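Local atomic coordinates of D-aminoacid aminotransferase-like PLP-dependent enzyme (Haemophilus somnus, PDB entry 3CEB), a protein that probably acts as a pyridoxal-phosphate-dependent enzyme of the class IV aminotransferase family, perhaps a 4-amino-4-deoxychorismate lyase. Residues 10-13 against 18-21; 63-68 against 189-194; 25-30 against 156-161. One frame throughout, in Å; residues are numbered along the deposited sequence.

How the contacts relate
Contacts 1 and 2 share one antiparallel sheet, in which strands 7-14 and 63-70 are neighbours tied by backbone bonds such as Ile11 N to Cys66 O. Contact 1, a partly buried hairpin edge, combines backbone and water-mediated bonds with isoleucine packing. Contact 2 lies at the surface, where one selenomethionine side chain from the C-terminal turn touches strand 63-70 without a hydrogen bond across. Contact 3 is buried, between a helix and the start of another, and its chemistry is set by an arginine beside the cofactor phosphate. Gln159 connects the last two: it belongs to 156-161, and its NE2 bonds to Asn189 O; both segments also bond directly to the cofactor phosphate.

Contact 1 of 3, residues 10-13 against 18-21; sequences TILI and AKNI
Ile13 and Ala18 pair across a beta hairpin in which strand 7-14 turns back into the short strand 17-18, at the edge of the antiparallel sheet. They form a non-hydrogen-bonded antiparallel pair, with their CA atoms 4.3 Å apart. Just beyond it Lys19 N donates to Leu12 O at 2.9 Å. The same oxygen also receives a CA-H contact from Ala18. After this bond the chain leaves strand 7-14 to enter helix 21-35, and as the chains part, a water takes over the link: Leu12 N donates to it at 3.0 Å, and it donates in turn to Lys19 O at 2.7 Å. On the face carrying Ile13, the CD1 methyl of Ile13 folds back over Ala18, 3.8 Å from its CB; Ile50 of helix 46-51 touches both residues. Lys19 CB and CG lie along Leu12, CG 4.2 Å from Leu12 CD2, before the bent chain leads its amine away. At the start of helix 21-35, chi1 of Ile21 (-156°) puts CG1 anti to the backbone N, and the bend at chi2 then brings the delta methyl to the strand, where Ile21 CD1 meets Ile11 CD1 at 4.0 Å.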
loop_
_atom_site.group_PDB
_atom_site.type_symbol
_atom_site.label_atom_id
_atom_site.label_comp_id
_atom_site.label_asym_id
_atom_site.label_seq_id
_atom_site.Cartn_x
_atom_site.Cartn_y
_atom_site.Cartn_z
ATOM N N THR A 10 2.366 -1.827 6.726
ATOM C CA THR A 10 1.080 -1.807 7.397
ATOM C C THR A 10 0.429 -3.152 7.158
ATOM O O THR A 10 0.161 -3.524 6.020
ATOM C CB THR A 10 0.213 -0.691 6.836
ATOM O OG1 THR A 10 0.923 0.529 6.997
ATOM C CG2 THR A 10 -1.108 -0.558 7.554
ATOM N N ILE A 11 0.190 -3.870 8.248
ATOM C CA ILE A 11 -0.347 -5.200 8.189
ATOM C C ILE A 11 -1.741 -5.277 8.767
ATOM O O ILE A 11 -2.053 -4.706 9.813
ATOM C CB ILE A 11 0.569 -6.149 8.949
ATOM C CG1 ILE A 11 1.973 -6.133 8.291
ATOM C CG2 ILE A 11 -0.065 -7.556 9.031
ATOM C CD1 ILE A 11 3.089 -6.509 9.232
ATOM N N LEU A 12 -2.602 -5.984 8.050
ATOM C CA LEU A 12 -3.978 -6.176 8.481
ATOM C C LEU A 12 -4.097 -7.468 9.294
ATOM O O LEU A 12 -3.504 -8.478 8.958
ATOM C CB LEU A 12 -4.875 -6.237 7.252
ATOM C CG LEU A 12 -6.347 -6.607 7.397
ATOM C CD1 LEU A 12 -7.088 -5.604 8.260
ATOM C CD2 LEU A 12 -6.987 -6.726 5.993
ATOM N N ILE A 13 -4.806 -7.380 10.404
ATOM C CA ILE A 13 -5.297 -8.546 11.099
ATOM C C ILE A 13 -6.781 -8.579 10.767
ATOM O O ILE A 13 -7.500 -7.616 10.983
ATOM C CB ILE A 13 -5.145 -8.461 12.611
ATOM C CG1 ILE A 13 -3.705 -8.030 13.003
ATOM C CG2 ILE A 13 -5.537 -9.773 13.231
ATOM C CD1 ILE A 13 -2.589 -8.788 12.391
ATOM N N ALA A 18 -3.276 -12.555 10.607
ATOM C CA ALA A 18 -2.449 -11.548 9.955
ATOM C C ALA A 18 -2.547 -11.890 8.481
ATOM O O ALA A 18 -2.492 -13.038 8.109
ATOM C CB ALA A 18 -0.988 -11.644 10.444
ATOM N N LYS A 19 -2.709 -10.893 7.634
ATOM C CA LYS A 19 -2.888 -11.137 6.201
ATOM C C LYS A 19 -1.679 -10.837 5.329
ATOM O O LYS A 19 -0.987 -9.838 5.533
ATOM C CB LYS A 19 -4.040 -10.279 5.700
ATOM C CG LYS A 19 -5.372 -10.623 6.325
ATOM C CD LYS A 19 -5.711 -12.083 6.089
ATOM C CE LYS A 19 -7.190 -12.230 5.945
ATOM N NZ LYS A 19 -7.637 -13.634 5.707
ATOM N N ASN A 20 -1.475 -11.691 4.319
ATOM C CA ASN A 20 -0.459 -11.466 3.277
ATOM C C ASN A 20 0.911 -11.254 3.856
ATOM O O ASN A 20 1.724 -10.510 3.331
ATOM C CB ASN A 20 -0.859 -10.279 2.419
ATOM C CG ASN A 20 -2.158 -10.527 1.656
ATOM O OD1 ASN A 20 -2.501 -11.673 1.320
ATOM N ND2 ASN A 20 -2.871 -9.454 1.352
ATOM N N ILE A 21 1.173 -11.952 4.946
ATOM C CA ILE A 21 2.395 -11.745 5.703
ATOM C C ILE A 21 3.625 -12.003 4.838
ATOM O O ILE A 21 4.562 -11.222 4.874
ATOM C CB ILE A 21 2.435 -12.556 7.089
ATOM C CG1 ILE A 21 3.380 -11.848 8.035
ATOM C CG2 ILE A 21 2.827 -14.034 6.896
ATOM C CD1 ILE A 21 2.929 -10.422 8.236
HETATM O O HOH W 1 -1.644 -7.214 5.482
#

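Contact 2 of 3, residues 63-68 against 189-194; sequences LIRCRI and NAMNGL
Arg65 and Met191 meet where a tight type I beta turn, Asn189 to Asn192, comes up against the antiparallel sheet. This turn belongs to the cofactor site: Ala190 N, at its second position, donates a hydrogen bond to the phosphate of the pyridoxal-phosphate lysine at position 103. Only one side chain of the turn bridges to strand 63-70. Met191, modelled as selenomethionine, points toward strand 63-70, and the bends at chi2 and chi3 lay SE and CE against the Arg65 side chain, which it crosses at about a right angle. Met191 CE lies 3.7 Å from Arg65 CB. Behind it, Met191 SE sits 4.0 Å from Arg65 CG. The contact is thus made by the aliphatic root of the arginine and not by its guanidinium. Leu12 and Tyr82, from the strands flanking 63-70, also touch Met191.

Asn189 and Asn192 bond to each other at both backbone and side chain. The backbone oxygen of Asn189 takes Asn192 N at 2.9 Å, and its backbone N returns a bond to Asn192 O. The side-chain oxygen is gripped twice, from opposite faces of its amide plane. Met191 N donates to Asn189 OD1 at 3.0 Å, closing an Asx turn, with the donor well above the carbonyl plane (46° out of it). The straighter of the two bonds comes from the side-chain amide of Asn192, where Asn192 ND2 reaches Asn189 OD1 at 2.7 Å with an N-H...O angle of 167°.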
loop_
_atom_site.group_PDB
_atom_site.type_symbol
_atom_site.label_atom_id
_atom_site.label_comp_id
_atom_site.label_asym_id
_atom_site.label_seq_id
_atom_site.Cartn_x
_atom_site.Cartn_y
_atom_site.Cartn_z
ATOM N N LEU A 63 -11.218 -5.654 12.953
ATOM C CA LEU A 63 -10.091 -5.435 12.083
ATOM C C LEU A 63 -9.044 -4.665 12.868
ATOM O O LEU A 63 -9.375 -3.785 13.622
ATOM C CB LEU A 63 -10.528 -4.590 10.878
ATOM C CG LEU A 63 -11.587 -5.202 9.965
ATOM C CD1 LEU A 63 -12.070 -4.191 8.978
ATOM C CD2 LEU A 63 -11.023 -6.429 9.264
ATOM N N ILE A 64 -7.781 -4.995 12.675
ATOM C CA ILE A 64 -6.701 -4.332 13.382
ATOM C C ILE A 64 -5.652 -3.920 12.374
ATOM O O ILE A 64 -5.341 -4.670 11.452
ATOM C CB ILE A 64 -6.049 -5.259 14.471
ATOM C CG1 ILE A 64 -7.118 -5.743 15.491
ATOM C CG2 ILE A 64 -4.933 -4.524 15.198
ATOM C CD1 ILE A 64 -6.565 -6.756 16.598
ATOM N N ARG A 65 -5.118 -2.726 12.549
ATOM C CA ARG A 65 -4.070 -2.231 11.699
ATOM C C ARG A 65 -2.778 -2.255 12.490
ATOM O O ARG A 65 -2.668 -1.662 13.549
ATOM C CB ARG A 65 -4.386 -0.817 11.276
ATOM C CG ARG A 65 -3.266 -0.114 10.518
ATOM C CD ARG A 65 -3.776 1.128 9.783
ATOM N NE ARG A 65 -4.248 2.121 10.723
ATOM C CZ ARG A 65 -3.442 2.998 11.310
ATOM N NH1 ARG A 65 -2.167 3.006 10.978
ATOM N NH2 ARG A 65 -3.896 3.887 12.203
ATOM N N CYS A 66 -1.820 -3.021 12.000
ATOM C CA CYS A 66 -0.498 -3.085 12.621
ATOM C C CYS A 66 0.511 -2.424 11.724
ATOM O O CYS A 66 0.653 -2.784 10.562
ATOM C CB CYS A 66 -0.025 -4.518 12.834
ATOM S SG CYS A 66 -1.037 -5.502 13.920
ATOM N N ARG A 67 1.203 -1.456 12.284
ATOM C CA ARG A 67 2.207 -0.747 11.566
ATOM C C ARG A 67 3.563 -1.050 12.166
ATOM O O ARG A 67 3.761 -0.911 13.394
ATOM C CB ARG A 67 1.929 0.726 11.705
ATOM C CG ARG A 67 2.798 1.574 10.823
ATOM C CD ARG A 67 2.532 3.051 11.107
ATOM N NE ARG A 67 3.637 3.881 10.642
ATOM C CZ ARG A 67 3.494 4.840 9.747
ATOM N NH1 ARG A 67 2.296 5.096 9.245
ATOM N NH2 ARG A 67 4.521 5.579 9.387
ATOM N N ILE A 68 4.496 -1.476 11.310
ATOM C CA ILE A 68 5.840 -1.689 11.746
ATOM C C ILE A 68 6.745 -0.689 11.051
ATOM O O ILE A 68 6.961 -0.788 9.851
ATOM C CB ILE A 68 6.347 -3.097 11.450
ATOM C CG1 ILE A 68 5.481 -4.153 12.158
ATOM C CG2 ILE A 68 7.819 -3.210 11.921
ATOM C CD1 ILE A 68 5.834 -5.630 11.802
ATOM N N ASN A 189 -5.221 -1.676 -0.864
ATOM C CA ASN A 189 -3.997 -1.645 -0.096
ATOM C C ASN A 189 -4.114 -2.680 1.009
ATOM O O ASN A 189 -5.079 -3.481 1.012
ATOM C CB ASN A 189 -3.640 -0.239 0.434
ATOM C CG ASN A 189 -4.689 0.320 1.386
ATOM O OD1 ASN A 189 -5.540 -0.408 1.910
ATOM N ND2 ASN A 189 -4.611 1.606 1.631
ATOM N N ALA A 190 -3.139 -2.702 1.919
ATOM C CA ALA A 190 -3.135 -3.756 2.964
ATOM C C ALA A 190 -4.483 -3.786 3.702
ATOM O O ALA A 190 -4.959 -4.873 4.086
ATOM C CB ALA A 190 -1.972 -3.580 3.945
HETATM N N MSE A 191 -5.114 -2.612 3.853
HETATM C CA MSE A 191 -6.355 -2.487 4.657
HETATM C C MSE A 191 -7.612 -2.539 3.809
HETATM O O MSE A 191 -8.690 -2.506 4.349
HETATM C CB MSE A 191 -6.387 -1.166 5.443
HETATM C CG MSE A 191 -5.169 -0.907 6.322
HETATM SE SE MSE A 191 -4.917 -2.291 7.655
HETATM C CE MSE A 191 -6.575 -2.140 8.614
ATOM N N ASN A 192 -7.455 -2.566 2.488
ATOM C CA ASN A 192 -8.561 -2.531 1.549
ATOM C C ASN A 192 -8.378 -3.540 0.442
ATOM O O ASN A 192 -7.695 -3.316 -0.533
ATOM C CB ASN A 192 -8.703 -1.171 0.898
ATOM C CG ASN A 192 -9.058 -0.087 1.862
ATOM O OD1 ASN A 192 -10.214 0.306 1.952
ATOM N ND2 ASN A 192 -8.073 0.414 2.588
ATOM N N GLY A 193 -9.008 -4.680 0.636
ATOM C CA GLY A 193 -8.959 -5.751 -0.307
ATOM C C GLY A 193 -9.988 -5.567 -1.386
ATOM O O GLY A 193 -10.634 -4.521 -1.509
ATOM N N LEU A 194 -10.135 -6.614 -2.170
ATOM C CA LEU A 194 -11.010 -6.556 -3.304
ATOM C C LEU A 194 -12.326 -7.170 -2.888
ATOM O O LEU A 194 -12.598 -7.520 -1.744
ATOM C CB LEU A 194 -10.378 -7.301 -4.480
ATOM C CG LEU A 194 -11.146 -7.370 -5.795
ATOM C CD1 LEU A 194 -11.271 -6.001 -6.390
ATOM C CD2 LEU A 194 -10.446 -8.317 -6.760
ATOM O OXT LEU A 194 -13.189 -7.312 -3.718
#

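Contact 3 of 3, residues 25-30 against 156-161; sequences QQRYEK and EGTQRA
One phosphate oxygen, OP2 of the pyridoxal-phosphate lysine at position 103, is held from both sides of this contact: Thr158 OG1 gives it a hydrogen bond and Arg27 NH2 a weak one. The two residues also touch each other directly. The Thr158 methyl sits over the centre of the Arg27 guanidinium, with CG2 3.5 Å from both CZ and NH2 of Arg27, and the side chains cross at about a right angle. One torsion serves both purposes in Thr158: with chi1 at 56°, OG1 lies between the backbone N and the carbonyl carbon and is presented to the phosphate, while CG2 is left to cover the arginine. Arg27 reaches over from helix 21-35 with its first two torsions extended, then bends at the third (chi3 61°) to lay its flat group there. Glu156 O approaches the guanidinium obliquely, 3.6 Å from Arg27 NH1, and Gly157 CA lies 3.8 Å from that same NH1. Arg27 NE makes a salt bridge with Glu9 OE2, which would limit rotation of the group. Gly157 occupies the N-cap position of helix 158-165, whose first turn is closed by Ala161 N donating to Gly157 O at 2.9 Å. With Gln159 N donating to a further phosphate oxygen, the arrangement is a phosphate-binding site at the N-terminus of helix 158-165, consistent with the D-amino-acid aminotransferase-like fold of PLP enzymes.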
loop_
_atom_site.group_PDB
_atom_site.type_symbol
_atom_site.label_atom_id
_atom_site.label_comp_id
_atom_site.label_asym_id
_atom_site.label_seq_id
_atom_site.Cartn_x
_atom_site.Cartn_y
_atom_site.Cartn_z
ATOM N N GLN A 25 6.857 -9.517 4.156
ATOM C CA GLN A 25 8.247 -9.892 4.430
ATOM C C GLN A 25 9.096 -9.659 3.177
ATOM O O GLN A 25 10.203 -9.191 3.293
ATOM C CB GLN A 25 8.357 -11.366 4.868
ATOM C CG GLN A 25 9.800 -11.845 5.258
ATOM C CD GLN A 25 10.240 -11.283 6.592
ATOM O OE1 GLN A 25 9.401 -11.098 7.497
ATOM N NE2 GLN A 25 11.561 -10.985 6.729
ATOM N N GLN A 26 8.553 -9.945 1.986
ATOM C CA GLN A 26 9.343 -9.832 0.754
ATOM C C GLN A 26 9.723 -8.402 0.488
ATOM O O GLN A 26 10.882 -8.135 0.159
ATOM C CB GLN A 26 8.643 -10.306 -0.524
ATOM C CG GLN A 26 8.367 -11.745 -0.608
ATOM C CD GLN A 26 7.785 -12.133 -2.002
ATOM O OE1 GLN A 26 6.658 -12.676 -2.105
ATOM N NE2 GLN A 26 8.557 -11.838 -3.074
ATOM N N ARG A 27 8.727 -7.517 0.589
ATOM C CA ARG A 27 8.923 -6.095 0.323
ATOM C C ARG A 27 9.857 -5.525 1.347
ATOM O O ARG A 27 10.751 -4.727 1.040
ATOM C CB ARG A 27 7.608 -5.301 0.342
ATOM C CG ARG A 27 7.805 -3.840 -0.010
ATOM C CD ARG A 27 6.563 -3.071 -0.229
ATOM N NE ARG A 27 5.733 -3.046 0.964
ATOM C CZ ARG A 27 4.497 -2.557 1.009
ATOM N NH1 ARG A 27 3.942 -2.010 -0.069
ATOM N NH2 ARG A 27 3.812 -2.624 2.157
ATOM N N TYR A 28 9.655 -5.954 2.578
ATOM C CA TYR A 28 10.540 -5.530 3.649
ATOM C C TYR A 28 11.999 -5.851 3.273
ATOM O O TYR A 28 12.867 -4.987 3.349
ATOM C CB TYR A 28 10.106 -6.143 4.987
ATOM C CG TYR A 28 11.111 -6.123 6.108
ATOM C CD1 TYR A 28 11.644 -4.945 6.562
ATOM C CD2 TYR A 28 11.488 -7.299 6.751
ATOM C CE1 TYR A 28 12.551 -4.939 7.587
ATOM C CE2 TYR A 28 12.376 -7.294 7.773
ATOM C CZ TYR A 28 12.920 -6.112 8.192
ATOM O OH TYR A 28 13.820 -6.068 9.237
ATOM N N GLU A 29 12.284 -7.053 2.823
ATOM C CA GLU A 29 13.686 -7.379 2.543
ATOM C C GLU A 29 14.209 -6.646 1.302
ATOM O O GLU A 29 15.367 -6.237 1.245
ATOM C CB GLU A 29 13.905 -8.897 2.395
ATOM C CG GLU A 29 13.273 -9.723 3.521
ATOM C CD GLU A 29 13.796 -11.141 3.666
ATOM O OE1 GLU A 29 14.688 -11.560 2.849
ATOM O OE2 GLU A 29 13.324 -11.819 4.627
ATOM N N LYS A 30 13.346 -6.532 0.298
ATOM C CA LYS A 30 13.643 -5.839 -0.982
ATOM C C LYS A 30 14.012 -4.394 -0.598
ATOM O O LYS A 30 14.955 -3.809 -1.074
ATOM C CB LYS A 30 12.375 -5.878 -1.838
ATOM C CG LYS A 30 12.450 -6.073 -3.330
ATOM C CD LYS A 30 11.111 -6.859 -3.781
ATOM N N GLU A 156 4.888 -0.735 -5.414
ATOM C CA GLU A 156 4.328 -2.049 -5.601
ATOM C C GLU A 156 3.691 -2.555 -4.308
ATOM O O GLU A 156 4.352 -3.141 -3.423
ATOM C CB GLU A 156 5.397 -3.017 -6.056
ATOM C CG GLU A 156 5.832 -2.771 -7.466
ATOM C CD GLU A 156 6.905 -3.711 -7.882
ATOM O OE1 GLU A 156 7.124 -4.707 -7.192
ATOM O OE2 GLU A 156 7.533 -3.469 -8.903
ATOM N N GLY A 157 2.389 -2.370 -4.213
ATOM C CA GLY A 157 1.677 -2.767 -2.998
ATOM C C GLY A 157 1.662 -4.253 -2.692
ATOM O O GLY A 157 1.762 -5.106 -3.587
ATOM N N THR A 158 1.527 -4.570 -1.408
ATOM C CA THR A 158 1.482 -5.963 -1.045
ATOM C C THR A 158 0.124 -6.475 -1.506
ATOM O O THR A 158 0.024 -7.563 -2.028
ATOM C CB THR A 158 1.733 -6.226 0.458
ATOM O OG1 THR A 158 0.798 -5.492 1.246
ATOM C CG2 THR A 158 3.155 -5.837 0.873
ATOM N N GLN A 159 -0.919 -5.670 -1.390
ATOM C CA GLN A 159 -2.262 -6.172 -1.715
ATOM C C GLN A 159 -2.326 -6.416 -3.228
ATOM O O GLN A 159 -2.816 -7.429 -3.732
ATOM C CB GLN A 159 -3.313 -5.142 -1.278
ATOM C CG GLN A 159 -4.794 -5.552 -1.494
ATOM C CD GLN A 159 -5.189 -6.664 -0.575
ATOM O OE1 GLN A 159 -5.372 -7.793 -1.016
ATOM N NE2 GLN A 159 -5.253 -6.374 0.725
ATOM N N ARG A 160 -1.797 -5.442 -3.944
ATOM C CA ARG A 160 -1.690 -5.509 -5.387
ATOM C C ARG A 160 -0.921 -6.774 -5.765
ATOM O O ARG A 160 -1.342 -7.525 -6.636
ATOM C CB ARG A 160 -0.978 -4.253 -5.897
ATOM C CG ARG A 160 -0.580 -4.245 -7.372
ATOM C CD ARG A 160 0.279 -3.015 -7.667
ATOM N NE ARG A 160 0.513 -2.793 -9.094
ATOM C CZ ARG A 160 1.464 -3.393 -9.780
ATOM N NH1 ARG A 160 2.246 -4.268 -9.198
ATOM N NH2 ARG A 160 1.590 -3.147 -11.056
ATOM N N ALA A 161 0.195 -7.034 -5.093
ATOM C CA ALA A 161 1.017 -8.227 -5.410
ATOM C C ALA A 161 0.219 -9.551 -5.242
ATOM O O ALA A 161 0.327 -10.469 -6.061
ATOM C CB ALA A 161 2.292 -8.224 -4.575
#